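Local coordinates for protein extracellular sialidase/neuraminidase, putative (Aspergillus fumigatus, PDB 2XZI) that hydrolyses glycosidic bonds of terminal sialic acids, apparently acting on Kdn (deaminoneuraminic acid) in preference, as a fungal exo-sialidase or Kdnase, at residues A[48-57]-A[68-78]. Sequence-based numbering, arbitrary orientation.
With NA (sodium ion), chain E.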
ATOM      1  N   THR A  48      -5.020   5.891 -18.155  1.00  9.06           N
ATOM      2  CA  THR A  48      -4.829   7.166 -18.850  1.00  8.94           C
ATOM      3  C   THR A  48      -3.435   7.727 -18.602  1.00  9.11           C
ATOM      4  O   THR A  48      -3.003   8.617 -19.339  1.00 10.18           O
ATOM      5  CB  THR A  48      -5.843   8.258 -18.402  1.00  9.05           C
ATOM      6  OG1 THR A  48      -5.584   8.634 -17.037  1.00  8.63           O
ATOM      7  CG2 THR A  48      -7.290   7.803 -18.552  1.00  7.84           C
ATOM      8  N   GLY A  49      -2.749   7.224 -17.568  1.00  8.79           N
ATOM      9  CA  GLY A  49      -1.501   7.846 -17.110  1.00  7.89           C
ATOM     10  C   GLY A  49      -1.617   8.679 -15.837  1.00  7.39           C
ATOM     11  O   GLY A  49      -0.617   9.053 -15.221  1.00  7.46           O
ATOM     12  N   ARG A  50      -2.846   8.986 -15.425  1.00  6.72           N
ATOM     13  CA  ARG A  50      -3.065   9.695 -14.163  1.00  6.63           C
ATOM     14  C   ARG A  50      -2.609   8.815 -13.009  1.00  6.78           C
ATOM     15  O   ARG A  50      -2.785   7.581 -13.053  1.00  7.14           O
ATOM     16  CB  ARG A  50      -4.537  10.016 -13.994  1.00  7.05           C
ATOM     17  CG  ARG A  50      -4.782  11.136 -12.987  1.00  8.05           C
ATOM     18  CD  ARG A  50      -6.257  11.460 -12.841  1.00  8.42           C
ATOM     19  NE  ARG A  50      -6.891  11.944 -14.079  1.00 10.02           N
ATOM     20  CZ  ARG A  50      -6.926  13.210 -14.480  1.00  9.64           C
ATOM     21  NH1 ARG A  50      -6.324  14.184 -13.781  1.00  9.75           N
ATOM     22  NH2 ARG A  50      -7.559  13.506 -15.615  1.00 10.67           N
ATOM     23  N   ILE A  51      -2.060   9.447 -11.977  1.00  5.22           N
ATOM     24  CA  ILE A  51      -1.631   8.730 -10.773  1.00  5.83           C
ATOM     25  C   ILE A  51      -2.597   9.053  -9.646  1.00  5.82           C
ATOM     26  O   ILE A  51      -2.932  10.223  -9.432  1.00  5.96           O
ATOM     27  CB  ILE A  51      -0.159   9.040 -10.396  1.00  5.65           C
ATOM     28  CG1 ILE A  51       0.753   8.702 -11.596  1.00  7.49           C
ATOM     29  CG2 ILE A  51       0.254   8.234  -9.179  1.00  6.87           C
ATOM     30  CD1 ILE A  51       2.196   9.144 -11.469  1.00  9.19           C
ATOM     31  N   LEU A  52      -3.055   8.006  -8.948  1.00  4.93           N
ATOM     32  CA  LEU A  52      -3.929   8.123  -7.778  1.00  4.75           C
ATOM     33  C   LEU A  52      -3.179   7.642  -6.550  1.00  4.85           C
ATOM     34  O   LEU A  52      -2.723   6.500  -6.513  1.00  5.57           O
ATOM     35  CB  LEU A  52      -5.182   7.274  -7.959  1.00  5.76           C
ATOM     36  CG  LEU A  52      -5.977   7.453  -9.246  1.00  6.38           C
ATOM     37  CD1 LEU A  52      -7.206   6.534  -9.269  1.00  8.33           C
ATOM     38  CD2 LEU A  52      -6.405   8.901  -9.425  1.00  8.38           C
ATOM     39  N   ALA A  53      -3.029   8.533  -5.565  1.00  4.54           N
ATOM     40  CA  ALA A  53      -2.372   8.218  -4.296  1.00  4.63           C
ATOM     41  C   ALA A  53      -3.381   8.258  -3.156  1.00  4.56           C
ATOM     42  O   ALA A  53      -4.071   9.272  -2.969  1.00  5.19           O
ATOM     43  CB  ALA A  53      -1.243   9.215  -4.056  1.00  5.77           C
ATOM     44  N   PHE A  54      -3.452   7.172  -2.391  1.00  4.70           N
ATOM     45  CA  PHE A  54      -4.386   7.012  -1.288  1.00  4.56           C
ATOM     46  C   PHE A  54      -3.648   6.914   0.026  1.00  4.11           C
ATOM     47  O   PHE A  54      -2.483   6.499   0.071  1.00  4.80           O
ATOM     48  CB  PHE A  54      -5.199   5.734  -1.449  1.00  5.27           C
ATOM     49  CG  PHE A  54      -5.912   5.621  -2.759  1.00  3.49           C
ATOM     50  CD1 PHE A  54      -5.290   5.029  -3.855  1.00  4.76           C
ATOM     51  CD2 PHE A  54      -7.212   6.066  -2.897  1.00  3.31           C
ATOM     52  CE1 PHE A  54      -5.959   4.922  -5.089  1.00  4.49           C
ATOM     53  CE2 PHE A  54      -7.880   5.960  -4.133  1.00  5.52           C
ATOM     54  CZ  PHE A  54      -7.255   5.370  -5.210  1.00  4.21           C
ATOM     55  N   ALA A  55      -4.327   7.297   1.101  1.00  4.77           N
ATOM     56  CA  ALA A  55      -3.773   7.133   2.436  1.00  4.65           C
ATOM     57  C   ALA A  55      -4.894   7.136   3.470  1.00  4.04           C
ATOM     58  O   ALA A  55      -6.046   7.531   3.176  1.00  4.75           O
ATOM     59  CB  ALA A  55      -2.787   8.256   2.736  1.00  4.96           C
ATOM     60  N   GLU A  56      -4.551   6.689   4.674  1.00  4.39           N
ATOM     61  CA  GLU A  56      -5.380   6.909   5.834  1.00  4.89           C
ATOM     62  C   GLU A  56      -5.088   8.270   6.427  1.00  4.88           C
ATOM     63  O   GLU A  56      -3.953   8.576   6.804  1.00  6.30           O
ATOM     64  CB  GLU A  56      -5.090   5.833   6.879  1.00  5.13           C
ATOM     65  CG  GLU A  56      -5.690   4.482   6.542  1.00  6.68           C
ATOM     66  CD  GLU A  56      -5.413   3.440   7.601  1.00  6.60           C
ATOM     67  OE1 GLU A  56      -5.212   3.806   8.787  1.00  7.12           O
ATOM     68  OE2 GLU A  56      -5.419   2.243   7.247  1.00  6.93           O
ATOM     69  N   GLY A  57      -6.128   9.096   6.489  1.00  4.32           N
ATOM     70  CA  GLY A  57      -6.059  10.396   7.160  1.00  5.07           C
ATOM     71  C   GLY A  57      -6.453  10.136   8.602  1.00  5.31           C
ATOM     72  O   GLY A  57      -7.623   9.921   8.935  1.00  5.40           O
ATOM     73  N   ILE A  68     -10.643   7.791  11.465  1.00  7.41           N
ATOM     74  CA  ILE A  68      -9.675   7.716  10.367  1.00  6.68           C
ATOM     75  C   ILE A  68     -10.469   7.709   9.082  1.00  7.04           C
ATOM     76  O   ILE A  68     -11.401   6.916   8.939  1.00  7.49           O
ATOM     77  CB  ILE A  68      -8.787   6.450  10.483  1.00  7.00           C
ATOM     78  CG1 ILE A  68      -7.963   6.464  11.772  1.00  6.19           C
ATOM     79  CG2 ILE A  68      -7.888   6.293   9.254  1.00  6.99           C
ATOM     80  CD1 ILE A  68      -7.243   5.156  12.086  1.00  7.92           C
ATOM     81  N   ASN A  69     -10.119   8.618   8.174  1.00  6.83           N
ATOM     82  CA  ASN A  69     -10.779   8.729   6.872  1.00  7.74           C
ATOM     83  C   ASN A  69      -9.866   8.264   5.759  1.00  7.30           C
ATOM     84  O   ASN A  69      -8.634   8.367   5.879  1.00  7.95           O
ATOM     85  CB  ASN A  69     -11.270  10.171   6.605  1.00  7.95           C
ATOM     86  CG  ASN A  69     -12.166  10.687   7.688  1.00  9.61           C
ATOM     87  OD1 ASN A  69     -12.760   9.912   8.425  1.00 10.46           O
ATOM     88  ND2 ASN A  69     -12.307  12.012   7.772  1.00 13.22           N
ATOM     89  N   LEU A  70     -10.465   7.771   4.680  1.00  6.13           N
ATOM     90  CA  LEU A  70      -9.673   7.367   3.519  1.00  6.37           C
ATOM     91  C   LEU A  70      -9.587   8.537   2.567  1.00  6.12           C
ATOM     92  O   LEU A  70     -10.600   8.944   1.993  1.00  7.09           O
ATOM     93  CB  LEU A  70     -10.305   6.162   2.816  1.00  6.85           C
ATOM     94  CG  LEU A  70      -9.356   5.227   2.059  1.00  7.83           C
ATOM     95  CD1 LEU A  70      -8.672   5.903   0.860  1.00  7.65           C
ATOM     96  CD2 LEU A  70      -8.332   4.618   2.964  1.00  9.84           C
ATOM     97  N   VAL A  71      -8.374   9.064   2.416  1.00  5.76           N
ATOM     98  CA  VAL A  71      -8.118  10.271   1.629  1.00  6.13           C
ATOM     99  C   VAL A  71      -7.271   9.951   0.402  1.00  6.56           C
ATOM    100  O   VAL A  71      -6.705   8.864   0.297  1.00  6.37           O
ATOM    101  CB  VAL A  71      -7.482  11.406   2.500  1.00  6.20           C
ATOM    102  CG1 VAL A  71      -8.460  11.824   3.612  1.00  7.08           C
ATOM    103  CG2 VAL A  71      -6.100  11.007   3.058  1.00  7.43           C
ATOM    104  N   TYR A  72      -7.200  10.888  -0.542  1.00  6.09           N
ATOM    105  CA  TYR A  72      -6.425  10.676  -1.741  1.00  6.36           C
ATOM    106  C   TYR A  72      -6.035  11.975  -2.429  1.00  6.97           C
ATOM    107  O   TYR A  72      -6.616  13.039  -2.149  1.00  7.07           O
ATOM    108  CB  TYR A  72      -7.172   9.760  -2.715  1.00  6.29           C
ATOM    109  CG  TYR A  72      -8.343  10.365  -3.464  1.00  6.23           C
ATOM    110  CD1 TYR A  72      -9.554  10.605  -2.834  1.00  8.26           C
ATOM    111  CD2 TYR A  72      -8.247  10.642  -4.824  1.00  6.75           C
ATOM    112  CE1 TYR A  72     -10.638  11.123  -3.532  1.00  7.84           C
ATOM    113  CE2 TYR A  72      -9.333  11.174  -5.533  1.00  8.44           C
ATOM    114  CZ  TYR A  72     -10.526  11.399  -4.885  1.00  8.41           C
ATOM    115  OH  TYR A  72     -11.619  11.922  -5.558  1.00  9.16           O
ATOM    116  N   LYS A  73      -5.068  11.863  -3.328  1.00  7.00           N
ATOM    117  CA  LYS A  73      -4.738  12.919  -4.276  1.00  6.32           C
ATOM    118  C   LYS A  73      -4.565  12.311  -5.643  1.00  6.63           C
ATOM    119  O   LYS A  73      -4.122  11.176  -5.777  1.00  7.60           O
ATOM    120  CB  LYS A  73      -3.438  13.611  -3.884  1.00  7.39           C
ATOM    121  CG  LYS A  73      -3.509  14.454  -2.627  1.00  7.94           C
ATOM    122  CD  LYS A  73      -2.187  15.137  -2.367  1.00  7.50           C
ATOM    123  CE  LYS A  73      -2.345  16.087  -1.209  1.00  8.59           C
ATOM    124  NZ  LYS A  73      -1.182  16.970  -1.040  1.00  9.91           N
ATOM    125  N   ARG A  74      -4.904  13.071  -6.675  1.00  6.56           N
ATOM    126  CA  ARG A  74      -4.616  12.675  -8.044  1.00  6.86           C
ATOM    127  C   ARG A  74      -3.624  13.649  -8.642  1.00  6.86           C
ATOM    128  O   ARG A  74      -3.556  14.804  -8.226  1.00  6.73           O
ATOM    129  CB  ARG A  74      -5.880  12.758  -8.909  1.00  6.52           C
ATOM    130  CG  ARG A  74      -7.154  12.199  -8.285  1.00  8.46           C
ATOM    131  CD  ARG A  74      -8.238  12.131  -9.361  1.00  9.62           C
ATOM    132  NE  ARG A  74      -8.503  13.443  -9.967  1.00  8.55           N
ATOM    133  CZ  ARG A  74      -9.105  13.623 -11.142  1.00  8.70           C
ATOM    134  NH1 ARG A  74      -9.487  12.595 -11.881  1.00 10.43           N
ATOM    135  NH2 ARG A  74      -9.303  14.855 -11.604  1.00 10.72           N
ATOM    136  N   THR A  75      -2.893  13.211  -9.652  1.00  6.45           N
ATOM    137  CA  THR A  75      -2.220  14.150 -10.524  1.00  6.63           C
ATOM    138  C   THR A  75      -3.249  14.973 -11.295  1.00  7.14           C
ATOM    139  O   THR A  75      -4.328  14.473 -11.662  1.00  6.70           O
ATOM    140  CB  THR A  75      -1.201  13.459 -11.461  1.00  6.60           C
ATOM    141  OG1 THR A  75      -1.851  12.461 -12.269  1.00  5.36           O
ATOM    142  CG2 THR A  75      -0.109  12.815 -10.619  1.00  7.31           C
ATOM    143  N   LYS A  76      -2.910  16.250 -11.497  1.00  7.08           N
ATOM    144  CA  LYS A  76      -3.805  17.208 -12.149  1.00  7.56           C
ATOM    145  C   LYS A  76      -4.140  16.815 -13.577  1.00  8.06           C
ATOM    146  O   LYS A  76      -5.278  17.013 -14.033  1.00  9.80           O
ATOM    147  CB  LYS A  76      -3.182  18.602 -12.145  1.00  7.25           C
ATOM    148  CG  LYS A  76      -3.164  19.285 -10.795  1.00  7.80           C
ATOM    149  CD  LYS A  76      -2.469  20.636 -10.922  1.00  9.58           C
ATOM    150  CE  LYS A  76      -2.490  21.368  -9.606  1.00 11.91           C
ATOM    151  NZ  LYS A  76      -1.735  22.651  -9.731  1.00 13.77           N
ATOM    152  N   THR A  77      -3.175  16.233 -14.273  1.00  8.78           N
ATOM    153  CA  THR A  77      -3.390  15.796 -15.634  1.00  9.63           C
ATOM    154  C   THR A  77      -2.986  14.348 -15.743  1.00  9.69           C
ATOM    155  O   THR A  77      -2.394  13.777 -14.801  1.00  9.95           O
ATOM    156  CB  THR A  77      -2.584  16.616 -16.654  1.00  9.71           C
ATOM    157  OG1 THR A  77      -1.228  16.188 -16.617  1.00  9.66           O
ATOM    158  CG2 THR A  77      -2.681  18.147 -16.377  1.00 10.47           C
ATOM    159  N   THR A  78      -3.327  13.738 -16.870  1.00  9.82           N
ATOM    160  CA  THR A  78      -2.952  12.351 -17.141  1.00 10.04           C
ATOM    161  C   THR A  78      -1.496  12.217 -17.615  1.00 10.87           C
ATOM    162  O   THR A  78      -0.981  11.104 -17.739  1.00 10.54           O
ATOM    163  CB  THR A  78      -3.885  11.732 -18.206  1.00 10.47           C
ATOM    164  OG1 THR A  78      -3.715  12.453 -19.434  1.00 11.09           O
ATOM    165  CG2 THR A  78      -5.353  11.805 -17.776  1.00 10.99           C
TER
HETATM  166 NA    NA E 502     -14.623   9.941   9.872  1.00 12.27          NA
HETATM  167  O   HOH W   1      -1.552  11.127 -20.859  1.00 27.09           O
HETATM  168  O   HOH W   2       0.140  11.751 -14.654  1.00  9.82           O
HETATM  169  O   HOH W   3     -13.981   7.772   9.756  1.00 12.81           O
HETATM  170  O   HOH W   4     -14.089  12.344  10.161  1.00 21.31           O
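With CG trans to the backbone N (chi1 -160°) and a bend at chi3 (-62°), Arg50 folds its guanidinium against Arg74, whose own chain bends at chi3 in the same sense. The two groups stack near the end of an antiparallel hairpin remote from its connecting loop, the middle strands of a four-stranded blade in the sialidase beta-propeller. They illustrate how like charges can stack: the planes lie 9° apart with centres separated by 4.0 Å, and salt bridges to Asp161 from Arg50 and to Glu89 from Arg74 probably offset the repulsion. Within its plane Arg50 NH1 reaches Thr75 O at 2.9 Å and, weakly, Lys76 O, while the methyl CG2 of Thr78 covers the face turned from Arg74. Thr75 OG1 takes an almost straight bond from Ile51 N (3.0 Å) and gives its own proton to Thr77 O, which fixes the hydroxyl.

Paired backbone bonds continue the ladder at Ala53–Lys73, Ala55–Val71 and Gly57–Asn69. On the face bearing Phe54, its CD2 meets Tyr72 CB (3.7 Å) and Leu70 CD1, and Phe54 and Leu70 both pack on Leu117 of the next blade. At the far end Asp67, Gly96, Gly98 and two waters complete the sodium site, where Asn69 OD1 binds the ion at 2.4 Å.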